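Local coordinates for maltose-binding protein MalE1 (Thermotoga maritima, PDB 6DTU), which binds maltotetraose in its sugar pocket and probably serves as the extracellular receptor of a maltose uptake system, at residues A[253-265]-A[324-337]. Numbering follows the deposited sequence.
Sequences PGVPARPFVGVQG and SAANGIPMPNVPQM
Two groups of 253-265 grip I329 O: V261 N donates to it in a bond of 2.8 Å, and F260 CA makes a CA-H...O contact with it at 3.2 Å. Two further backbone bonds, I329 N to P259 O and M331 N to V261 O, complete the parallel pairing of the strands 260-268 and 329-330. M331 follows directly on the short strand, and its N-H makes the last of these bonds. Before the strands meet, R258 NH1 donates to N327 O at 3.0 Å in a bent bond (135°), and a water accepts from N327 ND2 while donating to A257 O. The side chains of F260 and M331 cross at about a right angle: M331 CG comes within 3.4 Å of F260 CD1, and SD stands over the ring face at a distance, 4.8 Å from its centroid. With chi3 at -75° the M331 chain bends, bringing CE to 3.7 Å from G262 CA. F163 meets the F260 ring edge-to-face, and M337 CE reaches its CZ. A serine in place of F260 would probably open a gap beside M331 and leave its sulfur without an aromatic partner. M331, backed by the F260 ring in a Met-aromatic contact, and Q264 both touch bound glucose units and line the sugar pocket, in the interdomain cleft typical of periplasmic binding proteins.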
ATOM      1  N   PRO A 253      -7.109  -0.680  25.343  1.00 24.43           N
ATOM      2  CA  PRO A 253      -7.265  -2.087  25.729  1.00 21.16           C
ATOM      3  C   PRO A 253      -8.405  -2.771  24.979  1.00 21.67           C
ATOM      4  O   PRO A 253      -9.546  -2.286  24.990  1.00 25.18           O
ATOM      5  CB  PRO A 253      -7.542  -1.989  27.233  1.00 23.80           C
ATOM      6  CG  PRO A 253      -6.735  -0.792  27.629  1.00 23.14           C
ATOM      7  CD  PRO A 253      -7.011   0.186  26.534  1.00 26.44           C
ATOM      8  N   GLY A 254      -8.093  -3.870  24.296  1.00 21.17           N
ATOM      9  CA  GLY A 254      -9.078  -4.634  23.545  1.00 22.20           C
ATOM     10  C   GLY A 254      -9.465  -4.078  22.195  1.00 18.70           C
ATOM     11  O   GLY A 254     -10.426  -4.569  21.593  1.00 22.01           O
ATOM     12  N   VAL A 255      -8.741  -3.087  21.690  1.00 21.13           N
ATOM     13  CA  VAL A 255      -9.045  -2.493  20.392  1.00 21.21           C
ATOM     14  C   VAL A 255      -7.777  -2.468  19.546  1.00 21.22           C
ATOM     15  O   VAL A 255      -6.977  -1.525  19.658  1.00 19.82           O
ATOM     16  CB  VAL A 255      -9.634  -1.083  20.557  1.00 20.25           C
ATOM     17  CG1 VAL A 255      -9.931  -0.479  19.185  1.00 21.95           C
ATOM     18  CG2 VAL A 255     -10.882  -1.116  21.435  1.00 23.21           C
ATOM     19  N   PRO A 256      -7.516  -3.478  18.726  1.00 20.37           N
ATOM     20  CA  PRO A 256      -6.317  -3.419  17.887  1.00 19.50           C
ATOM     21  C   PRO A 256      -6.490  -2.481  16.705  1.00 19.42           C
ATOM     22  O   PRO A 256      -7.596  -2.235  16.218  1.00 19.14           O
ATOM     23  CB  PRO A 256      -6.129  -4.862  17.413  1.00 20.80           C
ATOM     24  CG  PRO A 256      -7.479  -5.477  17.509  1.00 23.18           C
ATOM     25  CD  PRO A 256      -8.202  -4.781  18.631  1.00 21.61           C
ATOM     26  N   ALA A 257      -5.358  -1.966  16.241  1.00 18.84           N
ATOM     27  CA  ALA A 257      -5.342  -1.247  14.977  1.00 16.16           C
ATOM     28  C   ALA A 257      -5.628  -2.227  13.854  1.00 15.97           C
ATOM     29  O   ALA A 257      -5.259  -3.389  13.929  1.00 15.13           O
ATOM     30  CB  ALA A 257      -3.957  -0.641  14.734  1.00 19.62           C
ATOM     31  N   ARG A 258      -6.293  -1.752  12.796  1.00 15.67           N
ATOM     32  CA  ARG A 258      -6.668  -2.608  11.669  0.57 17.51           C
ATOM     33  C   ARG A 258      -6.287  -1.925  10.362  1.00 15.96           C
ATOM     34  O   ARG A 258      -7.091  -1.187   9.779  1.00 16.07           O
ATOM     35  CB  ARG A 258      -8.153  -2.970  11.723  0.57 17.85           C
ATOM     36  CG  ARG A 258      -8.548  -3.689  13.017  0.57 19.35           C
ATOM     37  CD  ARG A 258     -10.016  -4.066  13.049  0.57 20.66           C
ATOM     38  NE  ARG A 258     -10.305  -4.924  14.190  0.57 19.59           N
ATOM     39  CZ  ARG A 258      -9.993  -6.215  14.247  0.57 21.46           C
ATOM     40  NH1 ARG A 258      -9.386  -6.804  13.224  0.57 21.55           N
ATOM     41  NH2 ARG A 258     -10.288  -6.922  15.325  0.57 23.88           N
ATOM     42  N   PRO A 259      -5.071  -2.164   9.865  1.00 14.05           N
ATOM     43  CA  PRO A 259      -4.608  -1.493   8.644  1.00 13.95           C
ATOM     44  C   PRO A 259      -5.272  -2.040   7.381  1.00 14.37           C
ATOM     45  O   PRO A 259      -5.812  -3.142   7.345  1.00 15.36           O
ATOM     46  CB  PRO A 259      -3.107  -1.824   8.629  1.00 14.10           C
ATOM     47  CG  PRO A 259      -3.019  -3.154   9.330  1.00 17.18           C
ATOM     48  CD  PRO A 259      -4.047  -3.072  10.414  1.00 16.07           C
ATOM     49  N   PHE A 260      -5.208  -1.239   6.323  1.00 13.03           N
ATOM     50  CA  PHE A 260      -5.518  -1.761   5.000  1.00 13.03           C
ATOM     51  C   PHE A 260      -4.592  -2.922   4.657  1.00 11.24           C
ATOM     52  O   PHE A 260      -3.403  -2.922   4.995  1.00 13.86           O
ATOM     53  CB  PHE A 260      -5.317  -0.667   3.945  1.00 13.85           C
ATOM     54  CG  PHE A 260      -6.528   0.206   3.677  1.00 13.41           C
ATOM     55  CD1 PHE A 260      -7.768  -0.332   3.333  1.00 14.70           C
ATOM     56  CD2 PHE A 260      -6.410   1.580   3.729  1.00 13.05           C
ATOM     57  CE1 PHE A 260      -8.870   0.519   3.061  1.00 14.89           C
ATOM     58  CE2 PHE A 260      -7.485   2.407   3.481  1.00 13.85           C
ATOM     59  CZ  PHE A 260      -8.706   1.880   3.140  1.00 16.67           C
ATOM     60  N   VAL A 261      -5.135  -3.915   3.963  1.00 15.98           N
ATOM     61  CA  VAL A 261      -4.324  -4.944   3.320  1.00 13.27           C
ATOM     62  C   VAL A 261      -4.329  -4.697   1.815  1.00 14.68           C
ATOM     63  O   VAL A 261      -5.393  -4.493   1.218  1.00 15.70           O
ATOM     64  CB  VAL A 261      -4.803  -6.355   3.700  1.00 14.63           C
ATOM     65  CG1 VAL A 261      -4.106  -7.425   2.858  1.00 15.74           C
ATOM     66  CG2 VAL A 261      -4.562  -6.575   5.187  1.00 16.87           C
ATOM     67  N   GLY A 262      -3.140  -4.634   1.219  1.00 14.84           N
ATOM     68  CA  GLY A 262      -3.005  -4.384  -0.207  1.00 13.09           C
ATOM     69  C   GLY A 262      -2.299  -5.540  -0.889  1.00 12.35           C
ATOM     70  O   GLY A 262      -1.502  -6.242  -0.273  1.00 15.39           O
ATOM     71  N   VAL A 263      -2.611  -5.744  -2.167  1.00 10.54           N
ATOM     72  CA  VAL A 263      -1.913  -6.728  -2.990  1.00 11.50           C
ATOM     73  C   VAL A 263      -1.287  -5.981  -4.158  1.00 12.68           C
ATOM     74  O   VAL A 263      -1.940  -5.132  -4.771  1.00 11.75           O
ATOM     75  CB  VAL A 263      -2.847  -7.866  -3.456  1.00 11.92           C
ATOM     76  CG1 VAL A 263      -2.040  -8.938  -4.150  1.00 13.47           C
ATOM     77  CG2 VAL A 263      -3.595  -8.455  -2.253  1.00 14.62           C
ATOM     78  N   GLN A 264      -0.004  -6.235  -4.414  1.00 12.44           N
ATOM     79  CA  GLN A 264       0.743  -5.594  -5.495  1.00 11.64           C
ATOM     80  C   GLN A 264       0.892  -6.602  -6.624  1.00 13.00           C
ATOM     81  O   GLN A 264       1.070  -7.798  -6.369  1.00 16.00           O
ATOM     82  CB  GLN A 264       2.144  -5.185  -5.015  1.00 10.67           C
ATOM     83  CG  GLN A 264       2.167  -4.114  -3.927  1.00 15.21           C
ATOM     84  CD  GLN A 264       1.932  -2.730  -4.485  1.00 14.80           C
ATOM     85  OE1 GLN A 264       2.306  -2.425  -5.622  1.00 15.01           O
ATOM     86  NE2 GLN A 264       1.323  -1.869  -3.682  1.00 11.49           N
ATOM     87  N   GLY A 265       0.775  -6.131  -7.866  1.00 12.48           N
ATOM     88  CA  GLY A 265       0.790  -7.025  -9.008  1.00 11.97           C
ATOM     89  C   GLY A 265       1.023  -6.308 -10.320  1.00 12.70           C
ATOM     90  O   GLY A 265       1.145  -5.084 -10.390  1.00 12.51           O
ATOM     91  N   SER A 324       0.703  -7.892  11.549  1.00 18.30           N
ATOM     92  CA  SER A 324      -0.061  -6.664  11.363  1.00 17.43           C
ATOM     93  C   SER A 324      -1.204  -6.885  10.385  1.00 19.76           C
ATOM     94  O   SER A 324      -2.344  -6.474  10.648  1.00 20.34           O
ATOM     95  CB  SER A 324       0.866  -5.525  10.903  1.00 17.16           C
ATOM     96  OG  SER A 324       0.161  -4.292  10.810  1.00 17.05           O
ATOM     97  N   ALA A 325      -0.922  -7.579   9.271  1.00 18.65           N
ATOM     98  CA  ALA A 325      -1.937  -7.838   8.258  1.00 19.60           C
ATOM     99  C   ALA A 325      -3.043  -8.747   8.767  1.00 20.55           C
ATOM    100  O   ALA A 325      -4.152  -8.710   8.224  1.00 21.17           O
ATOM    101  CB  ALA A 325      -1.291  -8.468   7.028  1.00 16.69           C
ATOM    102  N   ALA A 326      -2.768  -9.550   9.797  1.00 20.36           N
ATOM    103  CA  ALA A 326      -3.776 -10.478  10.300  1.00 21.81           C
ATOM    104  C   ALA A 326      -4.989  -9.744  10.859  1.00 26.86           C
ATOM    105  O   ALA A 326      -6.103 -10.281  10.830  1.00 26.79           O
ATOM    106  CB  ALA A 326      -3.163 -11.425  11.338  1.00 23.04           C
ATOM    107  N   ASN A 327      -4.797  -8.532  11.386  1.00 26.17           N
ATOM    108  CA  ASN A 327      -5.902  -7.724  11.891  1.00 25.44           C
ATOM    109  C   ASN A 327      -6.471  -6.776  10.841  1.00 22.01           C
ATOM    110  O   ASN A 327      -7.327  -5.954  11.170  1.00 21.75           O
ATOM    111  CB  ASN A 327      -5.467  -6.924  13.129  1.00 24.51           C
ATOM    112  CG  ASN A 327      -5.136  -7.814  14.316  1.00 31.67           C
ATOM    113  OD1 ASN A 327      -5.774  -8.840  14.535  1.00 33.24           O
ATOM    114  ND2 ASN A 327      -4.133  -7.418  15.089  1.00 29.76           N
ATOM    115  N   GLY A 328      -6.044  -6.888   9.581  1.00 19.25           N
ATOM    116  CA  GLY A 328      -6.298  -5.857   8.594  1.00 19.50           C
ATOM    117  C   GLY A 328      -7.559  -6.077   7.764  1.00 22.85           C
ATOM    118  O   GLY A 328      -8.261  -7.081   7.872  1.00 25.56           O
ATOM    119  N   ILE A 329      -7.842  -5.087   6.914  1.00 20.16           N
ATOM    120  CA  ILE A 329      -9.022  -5.074   6.060  1.00 22.86           C
ATOM    121  C   ILE A 329      -8.552  -4.870   4.626  1.00 18.82           C
ATOM    122  O   ILE A 329      -7.876  -3.885   4.335  1.00 18.54           O
ATOM    123  CB  ILE A 329     -10.008  -3.958   6.452  1.00 25.96           C
ATOM    124  CG1 ILE A 329     -10.297  -3.968   7.955  1.00 27.45           C
ATOM    125  CG2 ILE A 329     -11.296  -4.092   5.643  1.00 29.42           C
ATOM    126  CD1 ILE A 329     -11.337  -4.984   8.350  1.00 32.22           C
ATOM    127  N   PRO A 330      -8.843  -5.779   3.692  1.00 22.26           N
ATOM    128  CA  PRO A 330      -8.386  -5.572   2.312  1.00 20.60           C
ATOM    129  C   PRO A 330      -9.009  -4.310   1.719  1.00 17.88           C
ATOM    130  O   PRO A 330     -10.181  -4.003   1.954  1.00 22.12           O
ATOM    131  CB  PRO A 330      -8.869  -6.831   1.579  1.00 24.90           C
ATOM    132  CG  PRO A 330      -9.040  -7.864   2.676  1.00 28.74           C
ATOM    133  CD  PRO A 330      -9.533  -7.071   3.860  1.00 24.86           C
ATOM    134  N   MET A 331      -8.191  -3.530   1.014  1.00 16.53           N
ATOM    135  CA  MET A 331      -8.731  -2.389   0.291  1.00 15.78           C
ATOM    136  C   MET A 331      -9.786  -2.887  -0.683  1.00 15.87           C
ATOM    137  O   MET A 331      -9.618  -3.952  -1.279  1.00 16.15           O
ATOM    138  CB  MET A 331      -7.650  -1.669  -0.523  1.00 17.90           C
ATOM    139  CG  MET A 331      -6.586  -0.973   0.262  1.00 17.37           C
ATOM    140  SD  MET A 331      -5.504   0.005  -0.794  1.00 16.90           S
ATOM    141  CE  MET A 331      -4.496  -1.248  -1.578  1.00 13.63           C
ATOM    142  N   PRO A 332     -10.899  -2.183  -0.837  1.00 13.71           N
ATOM    143  CA  PRO A 332     -11.816  -2.509  -1.934  1.00 16.98           C
ATOM    144  C   PRO A 332     -11.146  -2.330  -3.282  1.00 14.17           C
ATOM    145  O   PRO A 332     -10.268  -1.485  -3.454  1.00 16.65           O
ATOM    146  CB  PRO A 332     -12.940  -1.491  -1.772  1.00 16.95           C
ATOM    147  CG  PRO A 332     -12.899  -1.103  -0.356  1.00 16.29           C
ATOM    148  CD  PRO A 332     -11.448  -1.143   0.050  1.00 17.76           C
ATOM    149  N   ASN A 333     -11.591  -3.107  -4.258  1.00 14.89           N
ATOM    150  CA  ASN A 333     -11.130  -2.893  -5.621  1.00 14.41           C
ATOM    151  C   ASN A 333     -12.242  -2.399  -6.534  1.00 15.24           C
ATOM    152  O   ASN A 333     -12.031  -2.285  -7.741  1.00 15.81           O
ATOM    153  CB  ASN A 333     -10.394  -4.112  -6.201  1.00 14.92           C
ATOM    154  CG  ASN A 333     -11.319  -5.230  -6.663  1.00 15.55           C
ATOM    155  OD1 ASN A 333     -12.540  -5.170  -6.522  1.00 18.15           O
ATOM    156  ND2 ASN A 333     -10.726  -6.265  -7.247  1.00 17.73           N
ATOM    157  N   VAL A 334     -13.403  -2.065  -5.977  1.00 14.34           N
ATOM    158  CA  VAL A 334     -14.547  -1.623  -6.776  1.00 15.08           C
ATOM    159  C   VAL A 334     -14.225  -0.283  -7.427  1.00 15.61           C
ATOM    160  O   VAL A 334     -13.371   0.452  -6.912  1.00 14.98           O
ATOM    161  CB  VAL A 334     -15.818  -1.596  -5.916  1.00 13.99           C
ATOM    162  CG1 VAL A 334     -16.118  -2.997  -5.437  1.00 17.14           C
ATOM    163  CG2 VAL A 334     -15.676  -0.620  -4.746  1.00 16.41           C
ATOM    164  N   PRO A 335     -14.843   0.076  -8.559  1.00 15.98           N
ATOM    165  CA  PRO A 335     -14.507   1.367  -9.188  1.00 13.66           C
ATOM    166  C   PRO A 335     -14.726   2.547  -8.276  1.00 15.70           C
ATOM    167  O   PRO A 335     -14.053   3.571  -8.433  1.00 16.51           O
ATOM    168  CB  PRO A 335     -15.438   1.439 -10.408  1.00 17.47           C
ATOM    169  CG  PRO A 335     -15.832   0.037 -10.664  1.00 17.71           C
ATOM    170  CD  PRO A 335     -15.809  -0.695  -9.354  1.00 16.53           C
ATOM    171  N   GLN A 336     -15.665   2.430  -7.341  1.00 18.15           N
ATOM    172  CA  GLN A 336     -16.026   3.505  -6.431  1.00 16.21           C
ATOM    173  C   GLN A 336     -14.934   3.854  -5.427  1.00 17.78           C
ATOM    174  O   GLN A 336     -15.063   4.857  -4.720  1.00 17.83           O
ATOM    175  CB  GLN A 336     -17.342   3.175  -5.708  1.00 15.87           C
ATOM    176  CG  GLN A 336     -18.573   3.137  -6.618  1.00 18.91           C
ATOM    177  CD  GLN A 336     -18.771   1.802  -7.309  1.00 21.13           C
ATOM    178  OE1 GLN A 336     -18.047   0.829  -7.057  1.00 18.40           O
ATOM    179  NE2 GLN A 336     -19.754   1.747  -8.198  1.00 24.94           N
ATOM    180  N   MET A 337     -13.884   3.044  -5.304  1.00 15.99           N
ATOM    181  CA  MET A 337     -12.810   3.419  -4.391  1.00 15.29           C
ATOM    182  C   MET A 337     -12.083   4.665  -4.874  1.00 15.49           C
ATOM    183  O   MET A 337     -11.454   5.356  -4.072  1.00 16.67           O
ATOM    184  CB  MET A 337     -11.835   2.252  -4.231  1.00 16.66           C
ATOM    185  CG  MET A 337     -10.875   2.371  -3.046  1.00 19.50           C
ATOM    186  SD  MET A 337     -11.802   2.431  -1.490  1.00 19.55           S
ATOM    187  CE  MET A 337     -10.514   2.983  -0.374  1.00 19.09           C
TER
HETATM  188  O   HOH W   1      -3.139  -4.756  14.691  1.00 22.03           O